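Local coordinates for alpha-n-acetylglucosaminidase family protein (Clostridium perfringens, PDB 4A41) that binds galactose as a family 32 carbohydrate-binding module of a family 89 glycoside hydrolase, probably helping to direct the enzyme to galactose-bearing glycans, at residues I58-Y63 with L89-A94; Q71-E76 with A155-F160; Y81-F86 with L104-D109. All coordinates share one frame; numbering follows the deposited sequence. Where two conformers were deposited one is given.

Contact 1. Residues I58-Y63 with L89-A94; sequences IWHTKY and LPRSGA. With GAL (beta-D-galactopyranose), chain C.
This is a ligand-pocket contact at one end of a beta-sandwich module, where Ile58 and His60 meet Arg91 beside a galactose. No hydrogen bond joins 58-63 to 89-94; the sugar bridges them. Methyl CD1 of Ile58 lies over the centre of one guanidinium face, 3.6 Å from Arg91 CZ. A bend at chi3 (-58°) turns the guanidinium edge to the sugar: Arg91 NH1 donates to galactose O3 at 2.9 Å and Arg91 NH2 to the same O3 at 2.8 Å. These two bent bonds to one oxygen, with a third from NH1 to Asn96 O, limit how the group can turn. Arg91 NH1 also lies at the imidazole edge, near its plane, 3.7 Å from His60 CD2; the two planes are 85° apart. His60 NE2 shares a 2.7 Å hydrogen bond with galactose O4. His60 ND1 steers the ring by donating to a lone pair of Thr61 O at 2.8 Å, nearly straight at 168°. Galactose C6 sits over the centre of the Tyr63 ring. Glu44 and Asn96 also hydrogen-bond the sugar. Strand 59-60, outermost in the four-stranded sheet, pairs with strand 153-160; the Arg91 loop follows strand 80-89 of that sheet.

Contact 2. Residues Q71-E76 with A155-F160; sequences QSITLE and AELNVF. With CA (calcium ion), chain B.
Ile73 and Leu75 pack on Leu157 and Val159 in the hydrophobic core between the two sheets of a beta-sandwich, the fold of the F5/8 type C family. Strand 71-76 belongs to the five-stranded sheet and strand 156-160 to the four-stranded one. The two segments run at 46° to each other, with axes 9.6 Å apart, so the contact is made by side chains and not by backbone hydrogen bonds.

Leu157 is the centre of it. Its CG is anti to its own carbonyl carbon, and the chain then extends so that CD1 points at the opposing sheet. There Leu157 CD1 meets Ile73 CG2 tip to tip at 3.7 Å. The Ile73 ethyl arm takes the place anti to the backbone N (chi1 176°). This puts branch methyl CG2 between the N and the carbonyl carbon, and CG2 makes the closest touch with Leu157.

Leu75 uses a single methyl for two partners. Its CD1 sits 3.9 Å from Leu157 CB, coming across the base of that side chain, and 4.0 Å from Val159 CG2. The Leu75 and Val159 side chains run alongside one another, pointing opposite ways. All four residues are buried. From strand 80-89, Tyr88 touches Leu157 and Ile83 touches Val159.

Ala155 and Glu156 form a classic beta bulge facing Leu89. The bulge stands at the calcium site, which Phe49, Asp52, Lys54 and Thr57 complete. The Glu156 chain bends at chi2 (-66°), curling the carboxylate back toward the preceding carbonyl. The calcium ion is bound by Ala155 O at 2.5 Å and by Glu156 OE2 at 2.4 Å.

Contact 3. Residues Y81-F86 with L104-D109; sequences YEINKF and LHVSED
Ile83 and Phe86 face Val106 and Leu104 across the interior of the beta-sandwich, strand 80-89 being in the four-stranded sheet and strand 102-107 in the five-stranded one. The touching parts run in roughly opposite directions. No hydrogen bond crosses between them.

The tight part is Phe86 on Leu104. Phe86 CG is anti to the backbone N (chi1 179°), which sends the ring into the core. Leu104 CD1 then stands over one face of the ring, 3.7 Å from the Phe86 centroid and 2° off the ring normal. This is a CH-pi contact placed almost exactly over the centre, so the methyl is nearly the same distance from all six ring carbons. The second methyl, Leu104 CD2, reaches the root of the ring at 3.9 Å from Phe86 CB. The leucine thus covers both the ring face and the ring's attachment point.

Further along, the packing thins to one touch. Ile83 and Val106 meet end on, methyl Ile83 CD1 against methyl Val106 CG1 at 3.9 Å. Val140 of strand 139-144 adds to the core against Ile83, Phe86 and Leu104, while Val106 also packs on Ile116.

The solvent side is polar. Glu82, Glu108 and Asp109 are exposed, and Glu108 forms a salt bridge with Arg114. Lys85 is only partly exposed. Its side chain starts away from 104-109 and makes a cation-pi contact with Phe160. Strand 102-107 ends in an ST turn. Its Ser107 OG accepts from the backbone Asp109 N at 3.0 Å, with an N-H...O angle of 160°.

How the contacts relate
The three contacts follow the beta-sandwich from its sugar-binding end inward and on to the far side. The centre of contact 2 lies about 3 Å from the centre of the chain, about 13 Å from the centre of contact 1 and about 10 Å from that of contact 3. The centres of contacts 1 and 3 are about 23 Å apart. All three reach the four-stranded sheet; contacts 2 and 3 also share the five-stranded one, through strands 71-77 and 102-107. Along the chain, contact 1 alternates with the others, and contact 3 nests within contact 2. Strand 153-160 pairs with strand 80-89, borders strand 59-60 of the pocket, carries two calcium ligands and reaches the core.

Contact 1. Residues I58-Y63 with L89-A94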
loop_
_atom_site.group_PDB
_atom_site.type_symbol
_atom_site.label_atom_id
_atom_site.label_comp_id
_atom_site.label_asym_id
_atom_site.label_seq_id
_atom_site.Cartn_x
_atom_site.Cartn_y
_atom_site.Cartn_z
ATOM N N ILE A 58 -2.298 6.711 -8.682
ATOM C CA ILE A 58 -1.724 6.424 -7.374
ATOM C C ILE A 58 -2.702 6.717 -6.249
ATOM O O ILE A 58 -3.528 7.634 -6.340
ATOM C CB ILE A 58 -0.386 7.225 -7.145
ATOM C CG1 ILE A 58 -0.655 8.734 -6.932
ATOM C CG2 ILE A 58 0.622 6.920 -8.293
ATOM C CD1 ILE A 58 0.601 9.598 -6.790
ATOM N N TRP A 59 -2.640 5.906 -5.191
ATOM C CA TRP A 59 -3.145 6.356 -3.883
ATOM C C TRP A 59 -2.183 7.419 -3.388
ATOM O O TRP A 59 -0.961 7.289 -3.586
ATOM C CB TRP A 59 -3.135 5.200 -2.886
ATOM C CG TRP A 59 -3.284 5.623 -1.454
ATOM C CD1 TRP A 59 -4.338 6.295 -0.900
ATOM C CD2 TRP A 59 -2.343 5.407 -0.393
ATOM N NE1 TRP A 59 -4.107 6.520 0.442
ATOM C CE2 TRP A 59 -2.901 5.973 0.782
ATOM C CE3 TRP A 59 -1.082 4.768 -0.314
ATOM C CZ2 TRP A 59 -2.242 5.938 2.015
ATOM C CZ3 TRP A 59 -0.430 4.718 0.922
ATOM C CH2 TRP A 59 -1.023 5.291 2.073
ATOM N N HIS A 60 -2.716 8.461 -2.772
ATOM C CA HIS A 60 -1.860 9.474 -2.124
ATOM C C HIS A 60 -2.585 9.933 -0.872
ATOM O O HIS A 60 -3.824 10.120 -0.885
ATOM C CB HIS A 60 -1.671 10.685 -3.080
ATOM C CG HIS A 60 -0.555 11.639 -2.726
ATOM N ND1 HIS A 60 -0.557 12.429 -1.591
ATOM C CD2 HIS A 60 0.580 11.964 -3.406
ATOM C CE1 HIS A 60 0.509 13.213 -1.597
ATOM N NE2 HIS A 60 1.214 12.952 -2.683
ATOM N N THR A 61 -1.851 10.105 0.220
ATOM C CA THR A 61 -2.453 10.614 1.443
ATOM C C THR A 61 -3.057 12.004 1.175
ATOM O O THR A 61 -2.600 12.729 0.284
ATOM C CB THR A 61 -1.411 10.702 2.599
ATOM O OG1 THR A 61 -0.203 11.319 2.119
ATOM C CG2 THR A 61 -1.075 9.280 3.139
ATOM N N LYS A 62 -4.064 12.361 1.973
ATOM C CA LYS A 62 -4.730 13.668 1.869
ATOM C C LYS A 62 -3.770 14.813 2.134
ATOM O O LYS A 62 -3.022 14.797 3.116
ATOM C CB LYS A 62 -5.898 13.734 2.854
ATOM C CG LYS A 62 -6.564 15.118 3.010
ATOM C CD LYS A 62 -7.195 15.561 1.707
ATOM C CE LYS A 62 -8.061 16.789 1.912
ATOM N NZ LYS A 62 -9.356 16.428 2.523
ATOM N N TYR A 63 -3.795 15.810 1.249
ATOM C CA TYR A 63 -2.997 16.996 1.487
ATOM C C TYR A 63 -3.889 18.247 1.351
ATOM O O TYR A 63 -5.093 18.125 1.107
ATOM C CB TYR A 63 -1.732 16.995 0.627
ATOM C CG TYR A 63 -1.966 16.904 -0.853
ATOM C CD1 TYR A 63 -2.137 18.060 -1.621
ATOM C CD2 TYR A 63 -1.991 15.661 -1.511
ATOM C CE1 TYR A 63 -2.344 17.971 -3.001
ATOM C CE2 TYR A 63 -2.192 15.566 -2.886
ATOM C CZ TYR A 63 -2.353 16.734 -3.628
ATOM O OH TYR A 63 -2.551 16.672 -4.985
ATOM N N LEU A 89 4.848 -0.685 -5.825
ATOM C CA LEU A 89 5.340 0.094 -6.964
ATOM C C LEU A 89 5.067 1.567 -6.701
ATOM O O LEU A 89 3.903 1.988 -6.592
ATOM C CB LEU A 89 4.684 -0.349 -8.283
ATOM C CG LEU A 89 5.161 0.424 -9.525
ATOM C CD1 LEU A 89 6.621 0.044 -9.835
ATOM C CD2 LEU A 89 4.253 0.130 -10.723
ATOM N N PRO A 90 6.134 2.376 -6.553
ATOM C CA PRO A 90 5.963 3.807 -6.365
ATOM C C PRO A 90 5.418 4.471 -7.615
ATOM O O PRO A 90 5.469 3.905 -8.727
ATOM C CB PRO A 90 7.404 4.317 -6.184
ATOM C CG PRO A 90 8.170 3.111 -5.658
ATOM C CD PRO A 90 7.540 1.958 -6.391
ATOM N N ARG A 91 4.910 5.684 -7.407
ATOM C CA ARG A 91 4.569 6.575 -8.518
ATOM C C ARG A 91 5.771 6.728 -9.482
ATOM O O ARG A 91 6.932 6.539 -9.081
ATOM C CB ARG A 91 4.147 7.929 -7.956
ATOM C CG ARG A 91 5.307 8.756 -7.399
ATOM C CD ARG A 91 4.836 10.016 -6.696
ATOM N NE ARG A 91 4.056 10.874 -7.589
ATOM C CZ ARG A 91 3.303 11.895 -7.167
ATOM N NH1 ARG A 91 3.260 12.230 -5.880
ATOM N NH2 ARG A 91 2.633 12.636 -8.056
ATOM N N SER A 92 5.451 7.114 -10.715
ATOM C CA SER A 92 6.466 7.285 -11.747
ATOM C C SER A 92 6.684 8.743 -12.081
ATOM O O SER A 92 5.743 9.534 -12.136
ATOM C CB SER A 92 6.094 6.534 -13.023
ATOM O OG SER A 92 7.207 6.488 -13.904
ATOM N N GLY A 93 7.952 9.095 -12.271
ATOM C CA GLY A 93 8.286 10.422 -12.783
ATOM C C GLY A 93 8.328 11.554 -11.784
ATOM O O GLY A 93 8.618 12.689 -12.161
ATOM N N ALA A 94 8.052 11.245 -10.515
ATOM C CA ALA A 94 8.113 12.202 -9.403
ATOM C C ALA A 94 8.221 11.376 -8.119
ATOM O O ALA A 94 8.124 10.139 -8.189
ATOM C CB ALA A 94 6.863 13.069 -9.378
HETATM C C1 GAL C . 2.475 17.759 -6.057
HETATM C C2 GAL C . 2.455 16.313 -6.518
HETATM C C3 GAL C . 1.235 15.638 -5.878
HETATM C C4 GAL C . 1.274 15.826 -4.367
HETATM C C5 GAL C . 1.367 17.320 -4.040
HETATM C C6 GAL C . 1.417 17.572 -2.535
HETATM O O1 GAL C . 3.636 18.347 -6.575
HETATM O O2 GAL C . 2.425 16.220 -7.941
HETATM O O3 GAL C . 1.242 14.272 -6.273
HETATM O O4 GAL C . 2.419 15.129 -3.834
HETATM O O5 GAL C . 2.558 17.789 -4.643
HETATM O O6 GAL C . 1.356 18.967 -2.235
#

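Contact 2. Residues Q71-E76 with A155-F160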
loop_
_atom_site.group_PDB
_atom_site.type_symbol
_atom_site.label_atom_id
_atom_site.label_comp_id
_atom_site.label_asym_id
_atom_site.label_seq_id
_atom_site.Cartn_x
_atom_site.Cartn_y
_atom_site.Cartn_z
ATOM N N GLN A 71 0.303 6.957 8.077
ATOM C CA GLN A 71 -0.980 6.636 7.515
ATOM C C GLN A 71 -0.790 5.299 6.807
ATOM O O GLN A 71 0.341 4.873 6.582
ATOM C CB GLN A 71 -1.445 7.663 6.488
ATOM C CG GLN A 71 -1.673 9.100 7.028
ATOM C CD GLN A 71 -2.840 9.247 8.004
ATOM O OE1 GLN A 71 -3.830 8.478 7.988
ATOM N NE2 GLN A 71 -2.756 10.282 8.843
ATOM N N SER A 72 -1.897 4.634 6.527
ATOM C CA SER A 72 -1.849 3.284 5.959
ATOM C C SER A 72 -2.909 3.051 4.885
ATOM O O SER A 72 -3.894 3.784 4.784
ATOM C CB SER A 72 -2.013 2.230 7.064
ATOM O OG SER A 72 -3.309 2.286 7.650
ATOM N N ILE A 73 -2.690 1.990 4.100
ATOM C CA ILE A 73 -3.659 1.525 3.104
ATOM C C ILE A 73 -3.863 0.037 3.360
ATOM O O ILE A 73 -2.893 -0.699 3.546
ATOM C CB ILE A 73 -3.213 1.866 1.648
ATOM C CG1 ILE A 73 -4.187 1.290 0.614
ATOM C CG2 ILE A 73 -1.775 1.346 1.343
ATOM C CD1 ILE A 73 -4.085 1.927 -0.760
ATOM N N THR A 74 -5.125 -0.375 3.393
ATOM C CA THR A 74 -5.469 -1.789 3.635
ATOM C C THR A 74 -6.132 -2.388 2.396
ATOM O O THR A 74 -7.061 -1.795 1.822
ATOM C CB THR A 74 -6.428 -1.915 4.834
ATOM O OG1 THR A 74 -5.761 -1.441 5.997
ATOM C CG2 THR A 74 -6.825 -3.382 5.053
ATOM N N LEU A 75 -5.660 -3.575 2.009
ATOM C CA LEU A 75 -6.294 -4.343 0.955
ATOM C C LEU A 75 -7.046 -5.505 1.576
ATOM O O LEU A 75 -6.429 -6.384 2.205
ATOM C CB LEU A 75 -5.218 -4.849 -0.014
ATOM C CG LEU A 75 -4.274 -3.791 -0.586
ATOM C CD1 LEU A 75 -3.335 -4.491 -1.573
ATOM C CD2 LEU A 75 -5.022 -2.604 -1.221
ATOM N N GLU A 76 -8.365 -5.509 1.398
ATOM C CA GLU A 76 -9.168 -6.694 1.728
ATOM C C GLU A 76 -9.063 -7.598 0.500
ATOM O O GLU A 76 -9.413 -7.187 -0.615
ATOM C CB GLU A 76 -10.599 -6.294 2.019
ATOM C CG GLU A 76 -11.514 -7.451 2.451
ATOM C CD GLU A 76 -12.264 -8.017 1.279
ATOM O OE1 GLU A 76 -13.008 -7.253 0.608
ATOM O OE2 GLU A 76 -12.146 -9.239 1.026
ATOM N N ALA A 155 1.622 3.561 -6.486
ATOM C CA ALA A 155 1.010 3.387 -7.813
ATOM C C ALA A 155 0.287 2.061 -7.895
ATOM O O ALA A 155 -0.859 2.017 -8.328
ATOM C CB ALA A 155 2.055 3.495 -8.926
ATOM N N GLU A 156 0.956 0.983 -7.470
ATOM C CA GLU A 156 0.366 -0.361 -7.538
ATOM C C GLU A 156 0.863 -1.196 -6.385
ATOM O O GLU A 156 2.061 -1.265 -6.134
ATOM C CB GLU A 156 0.717 -1.086 -8.859
ATOM C CG GLU A 156 0.011 -0.539 -10.087
ATOM C CD GLU A 156 -1.481 -0.779 -10.011
ATOM O OE1 GLU A 156 -1.896 -1.946 -9.901
ATOM O OE2 GLU A 156 -2.269 0.180 -10.112
ATOM N N LEU A 157 -0.066 -1.907 -5.752
ATOM C CA LEU A 157 0.245 -2.887 -4.705
ATOM C C LEU A 157 -0.226 -4.238 -5.153
ATOM O O LEU A 157 -1.352 -4.381 -5.632
ATOM C CB LEU A 157 -0.507 -2.496 -3.416
ATOM C CG LEU A 157 -0.167 -1.109 -2.873
ATOM C CD1 LEU A 157 -1.037 -0.800 -1.626
ATOM C CD2 LEU A 157 1.338 -0.959 -2.539
ATOM N N ASN A 158 0.623 -5.247 -4.934
ATOM C CA ASN A 158 0.255 -6.641 -5.247
ATOM C C ASN A 158 0.566 -7.582 -4.084
ATOM O O ASN A 158 1.535 -7.390 -3.344
ATOM C CB ASN A 158 0.873 -7.100 -6.575
ATOM C CG ASN A 158 0.148 -6.511 -7.771
ATOM O OD1 ASN A 158 -0.900 -7.023 -8.169
ATOM N ND2 ASN A 158 0.685 -5.430 -8.323
ATOM N N VAL A 159 -0.255 -8.618 -3.962
ATOM C CA VAL A 159 -0.186 -9.566 -2.818
ATOM C C VAL A 159 -0.117 -10.951 -3.469
ATOM O O VAL A 159 -0.934 -11.281 -4.342
ATOM C CB VAL A 159 -1.405 -9.480 -1.877
ATOM C CG1 VAL A 159 -1.223 -10.402 -0.675
ATOM C CG2 VAL A 159 -1.590 -8.037 -1.367
ATOM N N PHE A 160 0.867 -11.754 -3.069
ATOM C CA PHE A 160 1.112 -13.051 -3.729
ATOM C C PHE A 160 0.822 -14.222 -2.821
ATOM O O PHE A 160 1.201 -14.221 -1.650
ATOM C CB PHE A 160 2.560 -13.145 -4.191
ATOM C CG PHE A 160 2.929 -12.129 -5.240
ATOM C CD1 PHE A 160 3.022 -10.764 -4.922
ATOM C CD2 PHE A 160 3.171 -12.528 -6.540
ATOM C CE1 PHE A 160 3.332 -9.814 -5.894
ATOM C CE2 PHE A 160 3.513 -11.582 -7.523
ATOM C CZ PHE A 160 3.601 -10.230 -7.198
HETATM CA CA CA B . -2.611 2.528 -9.975
#

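Contact 3. Residues Y81-F86 with L104-D109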
loop_
_atom_site.group_PDB
_atom_site.type_symbol
_atom_site.label_atom_id
_atom_site.label_comp_id
_atom_site.label_asym_id
_atom_site.label_seq_id
_atom_site.Cartn_x
_atom_site.Cartn_y
_atom_site.Cartn_z
ATOM N N TYR A 81 -6.163 -16.051 2.366
ATOM C CA TYR A 81 -5.081 -16.665 1.600
ATOM C C TYR A 81 -3.796 -16.807 2.371
ATOM O O TYR A 81 -3.471 -15.978 3.223
ATOM C CB TYR A 81 -4.809 -15.875 0.321
ATOM C CG TYR A 81 -5.969 -15.901 -0.635
ATOM C CD1 TYR A 81 -6.125 -16.968 -1.510
ATOM C CD2 TYR A 81 -6.913 -14.858 -0.672
ATOM C CE1 TYR A 81 -7.198 -17.007 -2.414
ATOM C CE2 TYR A 81 -7.989 -14.895 -1.574
ATOM C CZ TYR A 81 -8.120 -15.982 -2.415
ATOM O OH TYR A 81 -9.179 -15.986 -3.283
ATOM N N GLU A 82 -3.074 -17.894 2.098
ATOM C CA GLU A 82 -1.701 -18.052 2.601
ATOM C C GLU A 82 -0.744 -17.269 1.722
ATOM O O GLU A 82 -0.413 -17.687 0.618
ATOM C CB GLU A 82 -1.284 -19.538 2.634
ATOM C CG GLU A 82 -2.013 -20.276 3.727
ATOM C CD GLU A 82 -1.405 -21.619 4.029
ATOM O OE2 GLU A 82 -1.347 -21.939 5.234
ATOM N N ILE A 83 -0.338 -16.107 2.221
ATOM C CA ILE A 83 0.432 -15.162 1.426
ATOM C C ILE A 83 1.896 -15.198 1.787
ATOM O O ILE A 83 2.258 -15.496 2.938
ATOM C CB ILE A 83 -0.158 -13.720 1.543
ATOM C CG1 ILE A 83 -0.110 -13.197 2.988
ATOM C CG2 ILE A 83 -1.563 -13.673 0.922
ATOM C CD1 ILE A 83 -0.245 -11.639 3.102
ATOM N N ASN A 84 2.747 -14.872 0.821
ATOM C CA ASN A 84 4.184 -14.919 1.094
ATOM C C ASN A 84 4.994 -13.828 0.444
ATOM O O ASN A 84 6.198 -13.818 0.592
ATOM C CB ASN A 84 4.728 -16.285 0.685
ATOM C CG ASN A 84 4.338 -16.633 -0.695
ATOM O OD1 ASN A 84 4.647 -15.904 -1.644
ATOM N ND2 ASN A 84 3.542 -17.708 -0.827
ATOM N N LYS A 85 4.345 -12.941 -0.316
ATOM C CA LYS A 85 5.087 -11.852 -0.955
ATOM C C LYS A 85 4.160 -10.648 -1.151
ATOM O O LYS A 85 2.940 -10.802 -1.264
ATOM C CB LYS A 85 5.688 -12.346 -2.287
ATOM C CG LYS A 85 6.503 -11.297 -3.064
ATOM C CD LYS A 85 7.254 -11.956 -4.224
ATOM C CE LYS A 85 6.402 -12.165 -5.448
ATOM N NZ LYS A 85 7.222 -12.485 -6.686
ATOM N N PHE A 86 4.760 -9.466 -1.173
ATOM C CA PHE A 86 4.037 -8.218 -1.346
ATOM C C PHE A 86 4.899 -7.280 -2.157
ATOM O O PHE A 86 6.093 -7.175 -1.883
ATOM C CB PHE A 86 3.734 -7.603 0.031
ATOM C CG PHE A 86 3.005 -6.274 -0.039
ATOM C CD1 PHE A 86 1.608 -6.227 -0.041
ATOM C CD2 PHE A 86 3.724 -5.066 -0.026
ATOM C CE1 PHE A 86 0.938 -5.027 -0.063
ATOM C CE2 PHE A 86 3.052 -3.836 -0.064
ATOM C CZ PHE A 86 1.666 -3.813 -0.090
ATOM N N LEU A 104 4.487 -3.820 7.327
ATOM C CA LEU A 104 3.425 -4.590 6.680
ATOM C C LEU A 104 2.731 -5.401 7.758
ATOM O O LEU A 104 3.399 -6.099 8.536
ATOM C CB LEU A 104 4.006 -5.486 5.589
ATOM C CG LEU A 104 2.922 -6.055 4.672
ATOM C CD1 LEU A 104 2.377 -5.028 3.667
ATOM C CD2 LEU A 104 3.447 -7.267 3.940
ATOM N N HIS A 105 1.418 -5.265 7.829
ATOM C CA HIS A 105 0.588 -5.991 8.808
ATOM C C HIS A 105 -0.453 -6.840 8.085
ATOM O O HIS A 105 -0.828 -6.539 6.953
ATOM C CB HIS A 105 -0.187 -5.037 9.754
ATOM C CG HIS A 105 0.665 -4.058 10.522
ATOM N ND1 HIS A 105 0.108 -3.111 11.360
ATOM C CD2 HIS A 105 2.008 -3.870 10.587
ATOM C CE1 HIS A 105 1.072 -2.373 11.894
ATOM N NE2 HIS A 105 2.234 -2.810 11.441
ATOM N N VAL A 106 -0.953 -7.887 8.757
ATOM C CA VAL A 106 -2.039 -8.693 8.201
ATOM C C VAL A 106 -3.155 -8.858 9.240
ATOM O O VAL A 106 -2.934 -8.672 10.453
ATOM C CB VAL A 106 -1.569 -10.103 7.724
ATOM C CG1 VAL A 106 -0.513 -9.991 6.655
ATOM C CG2 VAL A 106 -1.040 -10.884 8.894
ATOM N N SER A 107 -4.351 -9.189 8.772
ATOM C CA SER A 107 -5.486 -9.465 9.658
ATOM C C SER A 107 -6.259 -10.614 9.056
ATOM O O SER A 107 -6.227 -10.816 7.840
ATOM C CB SER A 107 -6.415 -8.247 9.776
ATOM O OG SER A 107 -7.538 -8.523 10.625
ATOM N N GLU A 108 -6.947 -11.368 9.904
ATOM C CA GLU A 108 -7.901 -12.375 9.453
ATOM C C GLU A 108 -9.334 -11.986 9.834
ATOM O O GLU A 108 -10.271 -12.770 9.639
ATOM C CB GLU A 108 -7.525 -13.746 10.033
ATOM C CG GLU A 108 -6.269 -14.275 9.417
ATOM C CD GLU A 108 -5.803 -15.521 10.108
ATOM O OE1 GLU A 108 -6.336 -16.602 9.763
ATOM O OE2 GLU A 108 -4.922 -15.405 10.998
ATOM N N ASP A 109 -9.520 -10.787 10.379
ATOM C CA ASP A 109 -10.884 -10.342 10.686
ATOM C C ASP A 109 -11.213 -8.923 10.226
ATOM O O ASP A 109 -12.359 -8.483 10.332
ATOM C CB ASP A 109 -11.229 -10.561 12.177
ATOM C CG ASP A 109 -10.384 -9.728 13.119
ATOM O OD1 ASP A 109 -9.679 -8.780 12.688
ATOM O OD2 ASP A 109 -10.433 -10.017 14.345
#